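PDB 3TC3: UV damage endonuclease from Sulfolobus acidocaldarius, which probably nicks DNA at ultraviolet-induced and other lesions as a manganese-binding TIM-barrel endonuclease that recognises damage by flipping out dinucleotides. Local coordinates for residues Glu156-Ile161 with Arg242-Arg247; Phe201-Cys206 with Val217-Leu222; Leu207-Ser210 with Gly214-Val217; Glu231-Ala236 with Asn278-Val283. All coordinates share one frame; numbering follows the deposited sequence.

All four contacts belong to one TIM barrel. Contact 2 carries the metal ligand Asp-220, and contact 3 continues it along helix 203-213; the two share Val-217. Contact 1 meets both at that residue, where Trp-244 NE1 lies 2.8 Å from Val-217 O and Thr-243 OG1 lies 3.0 Å from Val-217 N. The Trp-244 side chain stays about 11 Å from the manganese. Contact 4 is farther out, its centre about 13 Å from that of contact 2, yet Leu-233 CD1 packs 3.6 Å from Phe-219 CE2. A salt bridge, Arg-247 NE to Glu-282 OE2 at 3.2 Å, joins contacts 1 and 4.

Contact 1: residues Glu156-Ile161 with Arg242-Arg247; sequences EGKIQI and RTWKDR
Lys-158, at the start of strand 158-162, lays its aliphatic chain beside the six-membered ring of Trp-244, which reaches in from the loop ahead of strand 249-252. CZ3 is the ring atom nearest the lysine: Lys-158 CE comes to 3.9 Å from Trp-244 CZ3, and Lys-158 CG to 4.2 Å from the same carbon. The approach is oblique, and the two side chains run past each other in opposite directions. Between them they bridge a wide gap, for the nearest CA atoms, those of Lys-158 and Trp-244, are 11.4 Å apart. A bend at chi2 (-60°) turns the lysine before its extended outer part passes the indole.

The indole is the buried, firmly held side. Its NE1 hydrogen-bonds to Val-217 O, and its ring rests on Val-193 of strand 192-195 and on Pro-216. In contrast, the side of Asp-246 is loose and exposed. Asp-246 OD1 lies in the plane of the Trp-244 ring, at its edge, while Asp-246 OD2 is 4.5 Å from Lys-158 CE and 4.8 Å from Lys-158 NZ, too far for a salt bridge; Arg-117 gives the same carboxylate a long, weak ion pair. The contact lies at the N-terminal end of the barrel and is mainly an apolar touch, the lysine's methylenes facing the indole while its ammonium probably feels the aspartate as no more than a mild, longer-range attraction.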
loop_
_atom_site.group_PDB
_atom_site.type_symbol
_atom_site.label_atom_id
_atom_site.label_comp_id
_atom_site.label_asym_id
_atom_site.label_seq_id
_atom_site.Cartn_x
_atom_site.Cartn_y
_atom_site.Cartn_z
ATOM N N GLU A 156 -13.245 -2.252 -2.708
ATOM C CA GLU A 156 -12.786 -2.494 -1.308
ATOM C C GLU A 156 -11.345 -2.004 -1.170
ATOM O O GLU A 156 -11.200 -0.775 -0.840
ATOM C CB GLU A 156 -12.925 -3.945 -0.874
ATOM C CG GLU A 156 -14.419 -4.525 -0.817
ATOM C CD GLU A 156 -15.443 -3.659 -0.092
ATOM O OE1 GLU A 156 -15.156 -3.033 0.954
ATOM O OE2 GLU A 156 -16.608 -3.640 -0.556
ATOM N N GLY A 157 -10.360 -2.891 -1.397
ATOM C CA GLY A 157 -8.960 -2.411 -1.332
ATOM C C GLY A 157 -8.503 -2.417 0.100
ATOM O O GLY A 157 -9.307 -2.505 1.034
ATOM N N LYS A 158 -7.216 -2.348 0.256
ATOM C CA LYS A 158 -6.577 -2.244 1.593
ATOM C C LYS A 158 -5.807 -0.959 1.760
ATOM O O LYS A 158 -5.137 -0.519 0.820
ATOM C CB LYS A 158 -5.638 -3.434 1.838
ATOM C CG LYS A 158 -6.402 -4.837 1.845
ATOM C CD LYS A 158 -7.431 -4.928 2.890
ATOM C CE LYS A 158 -7.986 -6.397 2.939
ATOM N NZ LYS A 158 -9.167 -6.338 3.805
ATOM N N ILE A 159 -5.742 -0.481 2.994
ATOM C CA ILE A 159 -4.944 0.712 3.347
ATOM C C ILE A 159 -3.943 0.208 4.301
ATOM O O ILE A 159 -4.293 -0.217 5.427
ATOM C CB ILE A 159 -5.858 1.827 4.028
ATOM C CG1 ILE A 159 -6.958 2.246 3.056
ATOM C CG2 ILE A 159 -4.956 2.976 4.426
ATOM C CD1 ILE A 159 -8.091 3.084 3.827
ATOM N N GLN A 160 -2.669 0.247 3.897
ATOM C CA GLN A 160 -1.593 -0.372 4.711
ATOM C C GLN A 160 -0.854 0.755 5.444
ATOM O O GLN A 160 -0.392 1.814 4.863
ATOM C CB GLN A 160 -0.631 -1.161 3.804
ATOM C CG GLN A 160 0.121 -0.420 2.862
ATOM C CD GLN A 160 0.852 -1.441 1.959
ATOM O OE1 GLN A 160 0.249 -1.844 0.940
ATOM N NE2 GLN A 160 2.042 -1.971 2.398
ATOM N N ILE A 161 -0.616 0.474 6.731
ATOM C CA ILE A 161 0.205 1.388 7.518
ATOM C C ILE A 161 1.233 0.660 8.410
ATOM O O ILE A 161 1.093 -0.515 8.581
ATOM C CB ILE A 161 -0.633 2.287 8.458
ATOM C CG1 ILE A 161 -1.422 1.420 9.436
ATOM C CG2 ILE A 161 -1.544 3.187 7.576
ATOM C CD1 ILE A 161 -2.174 2.318 10.589
ATOM N N ARG A 242 -2.631 -16.590 8.054
ATOM C CA ARG A 242 -3.774 -16.843 8.924
ATOM C C ARG A 242 -4.466 -15.520 9.379
ATOM O O ARG A 242 -5.565 -15.556 9.915
ATOM C CB ARG A 242 -3.298 -17.702 10.088
ATOM C CG ARG A 242 -2.648 -18.935 9.522
ATOM C CD ARG A 242 -2.532 -20.066 10.551
ATOM N NE ARG A 242 -2.213 -19.620 11.917
ATOM C CZ ARG A 242 -1.058 -19.866 12.551
ATOM N NH1 ARG A 242 -0.085 -20.570 11.961
ATOM N NH2 ARG A 242 -0.872 -19.391 13.784
ATOM N N THR A 243 -3.824 -14.359 9.150
ATOM C CA THR A 243 -4.437 -13.089 9.508
ATOM C C THR A 243 -5.292 -12.516 8.414
ATOM O O THR A 243 -5.949 -11.524 8.648
ATOM C CB THR A 243 -3.443 -12.026 9.953
ATOM O OG1 THR A 243 -2.672 -11.604 8.813
ATOM C CG2 THR A 243 -2.447 -12.608 11.015
ATOM N N TRP A 244 -5.331 -13.200 7.258
ATOM C CA TRP A 244 -6.158 -12.723 6.122
ATOM C C TRP A 244 -7.355 -13.603 5.951
ATOM O O TRP A 244 -7.232 -14.818 5.996
ATOM C CB TRP A 244 -5.343 -12.709 4.818
ATOM C CG TRP A 244 -4.262 -11.708 4.856
ATOM C CD1 TRP A 244 -3.040 -11.850 5.474
ATOM C CD2 TRP A 244 -4.200 -10.468 4.115
ATOM N NE1 TRP A 244 -2.244 -10.704 5.243
ATOM C CE2 TRP A 244 -2.894 -9.858 4.436
ATOM C CE3 TRP A 244 -5.078 -9.768 3.315
ATOM C CZ2 TRP A 244 -2.514 -8.591 3.978
ATOM C CZ3 TRP A 244 -4.656 -8.515 2.819
ATOM C CH2 TRP A 244 -3.413 -7.949 3.164
ATOM N N LYS A 245 -8.453 -13.002 5.560
ATOM C CA LYS A 245 -9.602 -13.862 5.223
ATOM C C LYS A 245 -9.505 -14.262 3.742
ATOM O O LYS A 245 -9.925 -15.345 3.344
ATOM C CB LYS A 245 -10.922 -13.160 5.589
ATOM C CG LYS A 245 -11.306 -13.535 7.033
ATOM C CD LYS A 245 -12.479 -12.749 7.573
ATOM C CE LYS A 245 -12.516 -12.877 9.102
ATOM N NZ LYS A 245 -11.547 -11.867 9.647
ATOM N N ASP A 246 -8.875 -13.379 2.947
ATOM C CA ASP A 246 -8.689 -13.612 1.505
ATOM C C ASP A 246 -7.184 -13.865 1.211
ATOM O O ASP A 246 -6.410 -14.166 2.113
ATOM C CB ASP A 246 -9.275 -12.434 0.675
ATOM C CG ASP A 246 -8.878 -11.060 1.213
ATOM O OD1 ASP A 246 -8.071 -10.987 2.158
ATOM O OD2 ASP A 246 -9.376 -10.018 0.713
ATOM N N ARG A 247 -6.752 -13.759 -0.042
ATOM C CA ARG A 247 -5.388 -13.986 -0.317
ATOM C C ARG A 247 -4.500 -12.868 0.328
ATOM O O ARG A 247 -4.762 -11.680 0.189
ATOM C CB ARG A 247 -5.213 -13.972 -1.826
ATOM C CG ARG A 247 -3.862 -14.353 -2.248
ATOM C CD ARG A 247 -3.698 -14.139 -3.714
ATOM N NE ARG A 247 -4.371 -15.172 -4.459
ATOM C CZ ARG A 247 -4.348 -15.252 -5.772
ATOM N NH1 ARG A 247 -3.691 -14.354 -6.507
ATOM N NH2 ARG A 247 -4.974 -16.247 -6.342
#

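Contact 2: residues Phe201-Cys206 with Val217-Leu222; sequences FSVKDC and VIFDNL. With MN (manganese (II) ion), chain C.
In the beta-alpha-beta unit that leads from strand 192-195 through helix 203-213 to strand 217-220, Val-203 and Cys-206 of the helix rest on Phe-219 and Val-217 of the strand. Val-203 CG2 meets the Phe-219 ring at its edge, near the ring plane, 3.8 Å from CD1. One turn on, Cys-206 CB lies 3.7 Å from Val-217 CG1 and 3.9 Å from Val-217 CG2, touching both branches of the valine. Phe-219 stands with CG anti to its N (chi1 -180°), which carries the ring along the strand to Val-203.

The helix start is fixed by a capping box: Asp-205 N donates to Ser-202 OG (3.2 Å), and Ser-202 N donates to Asp-205 OD2 (3.1 Å), which also forms a salt bridge with Lys-170.

Past these outward-facing residues, Asp-220 binds manganese through OD2 at 1.9 Å, with a water at 2.4 Å from the metal and Glu-195 and Glu-288 as further ligands; Asp-251 also belongs to the site. Asp-220 OD1 accepts from His-223 N and caps helix 221-226, which should steady the carboxylate. Outward faces packed against helices and metal ligands at the C-terminal strand ends are typical of TIM-barrel enzymes.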
loop_
_atom_site.group_PDB
_atom_site.type_symbol
_atom_site.label_atom_id
_atom_site.label_comp_id
_atom_site.label_asym_id
_atom_site.label_seq_id
_atom_site.Cartn_x
_atom_site.Cartn_y
_atom_site.Cartn_z
ATOM N N PHE A 201 9.015 -2.389 14.789
ATOM C CA PHE A 201 7.911 -3.329 14.881
ATOM C C PHE A 201 8.054 -4.498 13.901
ATOM O O PHE A 201 7.850 -4.373 12.690
ATOM C CB PHE A 201 6.522 -2.640 14.699
ATOM C CG PHE A 201 6.262 -1.685 15.794
ATOM C CD1 PHE A 201 6.018 -2.168 17.118
ATOM C CD2 PHE A 201 6.418 -0.276 15.581
ATOM C CE1 PHE A 201 5.854 -1.247 18.183
ATOM C CE2 PHE A 201 6.286 0.633 16.653
ATOM C CZ PHE A 201 5.961 0.184 17.911
ATOM N N SER A 202 8.361 -5.655 14.453
ATOM C CA SER A 202 8.646 -6.841 13.683
ATOM C C SER A 202 7.366 -7.568 13.267
ATOM O O SER A 202 6.273 -7.160 13.713
ATOM C CB SER A 202 9.474 -7.806 14.585
ATOM O OG SER A 202 8.641 -8.230 15.702
ATOM N N VAL A 203 7.483 -8.604 12.487
ATOM C CA VAL A 203 6.355 -9.506 12.218
ATOM C C VAL A 203 5.699 -9.986 13.528
ATOM O O VAL A 203 4.458 -9.970 13.666
ATOM C CB VAL A 203 6.774 -10.637 11.333
ATOM C CG1 VAL A 203 5.615 -11.644 11.144
ATOM C CG2 VAL A 203 7.124 -10.038 9.943
ATOM N N LYS A 204 6.509 -10.434 14.491
ATOM C CA LYS A 204 5.982 -10.884 15.769
ATOM C C LYS A 204 5.086 -9.823 16.406
ATOM O O LYS A 204 3.971 -10.123 16.946
ATOM C CB LYS A 204 7.151 -11.202 16.721
ATOM C CG LYS A 204 6.701 -11.698 18.120
ATOM C CD LYS A 204 7.988 -12.121 18.844
ATOM C CE LYS A 204 7.670 -12.304 20.290
ATOM N NZ LYS A 204 8.852 -12.443 21.154
ATOM N N ASP A 205 5.543 -8.573 16.372
ATOM C CA ASP A 205 4.772 -7.478 17.003
ATOM C C ASP A 205 3.452 -7.237 16.259
ATOM O O ASP A 205 2.391 -7.079 16.841
ATOM C CB ASP A 205 5.615 -6.205 16.944
ATOM C CG ASP A 205 6.791 -6.236 17.888
ATOM O OD1 ASP A 205 6.718 -6.769 19.019
ATOM O OD2 ASP A 205 7.828 -5.744 17.472
ATOM N N CYS A 206 3.522 -7.292 14.927
ATOM C CA CYS A 206 2.281 -7.138 14.125
ATOM C C CYS A 206 1.307 -8.281 14.363
ATOM O O CYS A 206 0.083 -8.039 14.464
ATOM C CB CYS A 206 2.598 -7.032 12.614
ATOM S SG CYS A 206 3.531 -5.522 12.217
ATOM N N VAL A 217 -1.913 -8.680 8.447
ATOM C CA VAL A 217 -0.544 -8.266 8.363
ATOM C C VAL A 217 0.024 -8.446 6.961
ATOM O O VAL A 217 -0.009 -9.549 6.415
ATOM C CB VAL A 217 0.308 -9.057 9.389
ATOM C CG1 VAL A 217 1.832 -8.604 9.366
ATOM C CG2 VAL A 217 -0.310 -8.894 10.818
ATOM N N ILE A 218 0.522 -7.346 6.441
ATOM C CA ILE A 218 1.338 -7.433 5.192
ATOM C C ILE A 218 2.778 -7.721 5.572
ATOM O O ILE A 218 3.415 -6.921 6.298
ATOM C CB ILE A 218 1.310 -6.083 4.422
ATOM C CG1 ILE A 218 -0.050 -5.859 3.854
ATOM C CG2 ILE A 218 2.362 -6.128 3.211
ATOM C CD1 ILE A 218 -0.155 -4.675 2.876
ATOM N N PHE A 219 3.301 -8.821 5.036
ATOM C CA PHE A 219 4.730 -9.148 5.199
ATOM C C PHE A 219 5.639 -8.446 4.216
ATOM O O PHE A 219 5.407 -8.515 3.038
ATOM C CB PHE A 219 4.848 -10.671 4.944
ATOM C CG PHE A 219 6.239 -11.209 5.071
ATOM C CD1 PHE A 219 6.856 -11.352 6.340
ATOM C CD2 PHE A 219 6.983 -11.512 3.925
ATOM C CE1 PHE A 219 8.104 -11.878 6.428
ATOM C CE2 PHE A 219 8.269 -12.013 4.036
ATOM C CZ PHE A 219 8.850 -12.192 5.316
ATOM N N ASP A 220 6.619 -7.754 4.716
ATOM C CA ASP A 220 7.627 -7.086 3.903
ATOM C C ASP A 220 8.900 -7.856 4.085
ATOM O O ASP A 220 9.405 -7.942 5.179
ATOM C CB ASP A 220 7.773 -5.684 4.352
ATOM C CG ASP A 220 8.739 -4.977 3.475
ATOM O OD1 ASP A 220 9.909 -5.308 3.382
ATOM O OD2 ASP A 220 8.236 -4.003 2.795
ATOM N N ASN A 221 9.353 -8.462 2.978
ATOM C CA ASN A 221 10.483 -9.408 3.106
ATOM C C ASN A 221 11.808 -8.678 3.471
ATOM O O ASN A 221 12.550 -9.218 4.270
ATOM C CB ASN A 221 10.651 -10.231 1.870
ATOM C CG ASN A 221 11.082 -9.453 0.682
ATOM O OD1 ASN A 221 10.596 -8.331 0.406
ATOM N ND2 ASN A 221 12.016 -10.060 -0.082
ATOM N N LEU A 222 12.094 -7.531 2.868
ATOM C CA LEU A 222 13.377 -6.856 3.168
ATOM C C LEU A 222 13.326 -6.415 4.630
ATOM O O LEU A 222 14.274 -6.620 5.364
ATOM C CB LEU A 222 13.522 -5.650 2.238
ATOM C CG LEU A 222 14.767 -4.780 2.508
ATOM C CD1 LEU A 222 16.026 -5.591 2.357
ATOM C CD2 LEU A 222 14.776 -3.586 1.526
HETATM MN MN MN C . 7.063 -2.497 2.398
HETATM O O HOH W 1 5.791 -0.475 2.344
#

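Contact 3: residues Leu207-Ser210 with Gly214-Val217; sequences LWIS and GIPV
Ser-210 sets its CB against the CG2 methyl of Val-217, 3.9 Å away, and sends its hydroxyl back to the chain that has just left the helix. OG donates to Ile-215 O at 2.7 Å. With chi1 at -173°, OG points away from the helical N and over the peptide of Ile-215, and it meets the carbonyl oxygen from above, 41° out of the carbonyl plane.

This is the C-terminal end of helix 203-213, where Gly-214, with positive phi, breaks the helical path and turns the chain into strand 217-220 of the barrel. Gly-214 N still makes the i+4 bond to Ser-210 O, at 2.8 Å, and the serine hydroxyl takes the next carbonyl, that of Ile-215.

The rest of the contact is mostly apolar. Ile-209 and Ile-215 cross at a slant, CG2 of the first 4.0 Å from CD1 of the second, both isoleucines also lying on Ile-194 of the neighbouring strand. The same methyl that Ser-210 touches, Val-217 CG2, is approached by Leu-207 CD2 at a looser 4.3 Å, though the leucine starts out pointing away from it. Thr-213 OG1 accepts from Ile-215 N, and Thr-243 packs on both Leu-207 and Ser-210.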
loop_
_atom_site.group_PDB
_atom_site.type_symbol
_atom_site.label_atom_id
_atom_site.label_comp_id
_atom_site.label_asym_id
_atom_site.label_seq_id
_atom_site.Cartn_x
_atom_site.Cartn_y
_atom_site.Cartn_z
ATOM N N LEU A 207 1.835 -9.473 14.573
ATOM C CA LEU A 207 0.950 -10.638 14.825
ATOM C C LEU A 207 0.266 -10.430 16.207
ATOM O O LEU A 207 -0.901 -10.821 16.387
ATOM C CB LEU A 207 1.786 -11.902 14.835
ATOM C CG LEU A 207 2.257 -12.326 13.440
ATOM C CD1 LEU A 207 3.180 -13.574 13.529
ATOM C CD2 LEU A 207 1.074 -12.626 12.538
ATOM N N TRP A 208 0.976 -9.785 17.158
ATOM C CA TRP A 208 0.377 -9.563 18.507
ATOM C C TRP A 208 -0.800 -8.638 18.355
ATOM O O TRP A 208 -1.856 -8.817 18.996
ATOM C CB TRP A 208 1.479 -9.011 19.390
ATOM C CG TRP A 208 1.107 -8.965 20.852
ATOM C CD1 TRP A 208 1.312 -9.965 21.807
ATOM C CD2 TRP A 208 0.422 -7.885 21.556
ATOM N NE1 TRP A 208 0.855 -9.557 23.031
ATOM C CE2 TRP A 208 0.342 -8.323 22.963
ATOM C CE3 TRP A 208 -0.049 -6.591 21.202
ATOM C CZ2 TRP A 208 -0.292 -7.525 23.942
ATOM C CZ3 TRP A 208 -0.636 -5.784 22.235
ATOM C CH2 TRP A 208 -0.713 -6.257 23.542
ATOM N N ILE A 209 -0.637 -7.575 17.546
ATOM C CA ILE A 209 -1.731 -6.668 17.257
ATOM C C ILE A 209 -2.868 -7.410 16.553
ATOM O O ILE A 209 -4.031 -7.256 16.974
ATOM C CB ILE A 209 -1.267 -5.437 16.436
ATOM C CG1 ILE A 209 -0.333 -4.550 17.267
ATOM C CG2 ILE A 209 -2.539 -4.698 15.884
ATOM C CD1 ILE A 209 0.248 -3.395 16.443
ATOM N N SER A 210 -2.562 -8.170 15.502
ATOM C CA SER A 210 -3.605 -8.837 14.733
ATOM C C SER A 210 -4.435 -9.744 15.594
ATOM O O SER A 210 -5.665 -9.803 15.417
ATOM C CB SER A 210 -2.952 -9.643 13.594
ATOM O OG SER A 210 -3.930 -10.191 12.722
ATOM N N GLY A 214 -7.979 -8.505 14.644
ATOM C CA GLY A 214 -8.396 -9.009 13.334
ATOM C C GLY A 214 -7.748 -8.261 12.170
ATOM O O GLY A 214 -8.103 -8.541 10.976
ATOM N N ILE A 215 -6.811 -7.351 12.426
ATOM C CA ILE A 215 -6.095 -6.615 11.324
ATOM C C ILE A 215 -5.152 -7.549 10.550
ATOM O O ILE A 215 -4.272 -8.077 11.147
ATOM C CB ILE A 215 -5.290 -5.457 11.902
ATOM C CG1 ILE A 215 -6.266 -4.439 12.554
ATOM C CG2 ILE A 215 -4.604 -4.704 10.769
ATOM C CD1 ILE A 215 -5.476 -3.455 13.399
ATOM N N PRO A 216 -5.321 -7.694 9.256
ATOM C CA PRO A 216 -4.276 -8.496 8.491
ATOM C C PRO A 216 -2.931 -7.847 8.463
ATOM O O PRO A 216 -2.780 -6.609 8.539
ATOM C CB PRO A 216 -4.885 -8.601 7.091
ATOM C CG PRO A 216 -6.395 -8.185 7.289
ATOM C CD PRO A 216 -6.373 -7.138 8.348
ATOM N N VAL A 217 -1.913 -8.680 8.447
ATOM C CA VAL A 217 -0.544 -8.266 8.363
ATOM C C VAL A 217 0.024 -8.446 6.961
ATOM O O VAL A 217 -0.009 -9.549 6.415
ATOM C CB VAL A 217 0.308 -9.057 9.389
ATOM C CG1 VAL A 217 1.832 -8.604 9.366
ATOM C CG2 VAL A 217 -0.310 -8.894 10.818
#

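Contact 4: residues Glu231-Ala236 with Asn278-Val283; sequences ESLNDA and NEVDEV
Asn-234 stretches to Glu-279 on an unusual first torsion, chi1 -95°, off the staggered positions. Its ND2 makes the defined bond, donating to the backbone Glu-279 O at 3.2 Å and 164°, with the acceptor close to the amide plane. Asn-234 OD1 also lies 2.6 Å from Glu-279 OE1, a close approach whose nature is doubtful. The two side chains cross at about a right angle, their amide and carboxylate planes 68° apart. Glu-279 is bent at chi2, and this curls its carboxylate back beside the asparagine on the solvent side.

Leu-233 gives the contact its apolar part. Its CD2 sits 3.7 Å from Glu-279 CB and 3.9 Å from Glu-279 CG, and makes a looser touch of 4.3 Å with Val-280 CG2. Ser-232 caps the same helix, its OG accepting from Asp-235 N at 3.1 Å.

The contact joins the first turn of helix 233-241 to the end of helix 270-279, two neighbouring helices on the outside of the barrel. Leu-233 also covers Phe-219 of strand 217-220, Val-280 leans on Leu-237 and on Met-22 of strand 22-27, and Arg-241, at the far end of helix 233-241, grips the carbonyls of Asp-281 and Glu-282 just ahead of strand 283-287.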
loop_
_atom_site.group_PDB
_atom_site.type_symbol
_atom_site.label_atom_id
_atom_site.label_comp_id
_atom_site.label_asym_id
_atom_site.label_seq_id
_atom_site.Cartn_x
_atom_site.Cartn_y
_atom_site.Cartn_z
ATOM N N GLU A 231 12.482 -16.161 12.535
ATOM C CA GLU A 231 11.594 -16.905 11.654
ATOM C C GLU A 231 12.108 -16.979 10.249
ATOM O O GLU A 231 12.504 -15.966 9.663
ATOM C CB GLU A 231 10.189 -16.280 11.609
ATOM C CG GLU A 231 9.644 -15.855 12.963
ATOM C CD GLU A 231 9.880 -14.381 13.328
ATOM O OE1 GLU A 231 10.968 -13.780 12.992
ATOM O OE2 GLU A 231 9.013 -13.859 14.058
ATOM N N SER A 232 12.088 -18.174 9.645
ATOM C CA SER A 232 12.284 -18.267 8.211
ATOM C C SER A 232 11.192 -17.541 7.411
ATOM O O SER A 232 10.079 -17.232 7.974
ATOM C CB SER A 232 12.305 -19.746 7.761
ATOM O OG SER A 232 11.036 -20.355 8.061
ATOM N N LEU A 233 11.487 -17.283 6.138
ATOM C CA LEU A 233 10.545 -16.713 5.169
ATOM C C LEU A 233 9.301 -17.547 5.210
ATOM O O LEU A 233 8.217 -17.020 5.377
ATOM C CB LEU A 233 11.170 -16.718 3.759
ATOM C CG LEU A 233 10.245 -16.469 2.600
ATOM C CD1 LEU A 233 9.840 -15.005 2.822
ATOM C CD2 LEU A 233 10.852 -16.720 1.154
ATOM N N ASN A 234 9.445 -18.880 5.139
ATOM C CA ASN A 234 8.239 -19.686 5.081
ATOM C C ASN A 234 7.400 -19.670 6.321
ATOM O O ASN A 234 6.171 -19.647 6.200
ATOM C CB ASN A 234 8.520 -21.144 4.689
ATOM C CG ASN A 234 8.340 -21.343 3.219
ATOM O OD1 ASN A 234 9.318 -21.419 2.506
ATOM N ND2 ASN A 234 7.084 -21.278 2.734
ATOM N N ASP A 235 8.024 -19.676 7.496
ATOM C CA ASP A 235 7.288 -19.697 8.740
ATOM C C ASP A 235 6.597 -18.324 8.926
ATOM O O ASP A 235 5.443 -18.256 9.361
ATOM C CB ASP A 235 8.218 -19.993 9.905
ATOM C CG ASP A 235 8.616 -21.490 9.970
ATOM O OD1 ASP A 235 8.004 -22.255 9.192
ATOM O OD2 ASP A 235 9.534 -21.843 10.764
ATOM N N ALA A 236 7.282 -17.244 8.563
ATOM C CA ALA A 236 6.682 -15.948 8.775
ATOM C C ALA A 236 5.547 -15.785 7.845
ATOM O O ALA A 236 4.458 -15.306 8.258
ATOM C CB ALA A 236 7.735 -14.825 8.595
ATOM N N ASN A 278 9.991 -19.289 -5.397
ATOM C CA ASN A 278 9.993 -20.759 -5.434
ATOM C C ASN A 278 9.561 -21.276 -4.054
ATOM O O ASN A 278 9.183 -22.450 -3.942
ATOM C CB ASN A 278 11.321 -21.367 -6.019
ATOM C CG ASN A 278 11.343 -21.381 -7.570
ATOM O OD1 ASN A 278 10.514 -22.041 -8.192
ATOM N ND2 ASN A 278 12.281 -20.625 -8.193
ATOM N N GLU A 279 9.571 -20.413 -3.052
ATOM C CA GLU A 279 9.194 -20.693 -1.667
ATOM C C GLU A 279 7.698 -20.459 -1.376
ATOM O O GLU A 279 7.134 -21.015 -0.446
ATOM C CB GLU A 279 10.034 -19.806 -0.723
ATOM C CG GLU A 279 11.520 -20.049 -0.768
ATOM C CD GLU A 279 11.873 -21.422 -0.233
ATOM O OE1 GLU A 279 11.301 -21.798 0.809
ATOM O OE2 GLU A 279 12.688 -22.132 -0.865
ATOM N N VAL A 280 7.049 -19.670 -2.219
ATOM C CA VAL A 280 5.773 -19.053 -1.877
ATOM C C VAL A 280 4.679 -19.353 -2.956
ATOM O O VAL A 280 4.973 -19.588 -4.159
ATOM C CB VAL A 280 6.058 -17.507 -1.665
ATOM C CG1 VAL A 280 4.849 -16.730 -1.557
ATOM C CG2 VAL A 280 6.935 -17.298 -0.432
ATOM N N ASP A 281 3.402 -19.316 -2.581
ATOM C CA ASP A 281 2.313 -19.303 -3.564
ATOM C C ASP A 281 1.071 -18.723 -2.958
ATOM O O ASP A 281 1.028 -18.461 -1.739
ATOM C CB ASP A 281 2.034 -20.693 -4.211
ATOM C CG ASP A 281 1.341 -20.614 -5.609
ATOM O OD1 ASP A 281 0.877 -19.551 -6.131
ATOM O OD2 ASP A 281 1.283 -21.696 -6.279
ATOM N N GLU A 282 0.110 -18.409 -3.811
ATOM C CA GLU A 282 -1.191 -17.980 -3.336
ATOM C C GLU A 282 -1.063 -16.677 -2.522
ATOM O O GLU A 282 -1.505 -16.588 -1.368
ATOM C CB GLU A 282 -1.879 -19.132 -2.518
ATOM C CG GLU A 282 -3.165 -18.724 -1.874
ATOM C CD GLU A 282 -4.397 -18.932 -2.748
ATOM O OE1 GLU A 282 -4.666 -20.092 -3.169
ATOM O OE2 GLU A 282 -5.135 -17.924 -2.960
ATOM N N VAL A 283 -0.393 -15.694 -3.128
ATOM C CA VAL A 283 -0.133 -14.372 -2.485
ATOM C C VAL A 283 -0.050 -13.351 -3.583
ATOM O O VAL A 283 0.336 -13.672 -4.736
ATOM C CB VAL A 283 1.171 -14.286 -1.701
ATOM C CG1 VAL A 283 1.264 -15.180 -0.510
ATOM C CG2 VAL A 283 2.418 -14.568 -2.608
#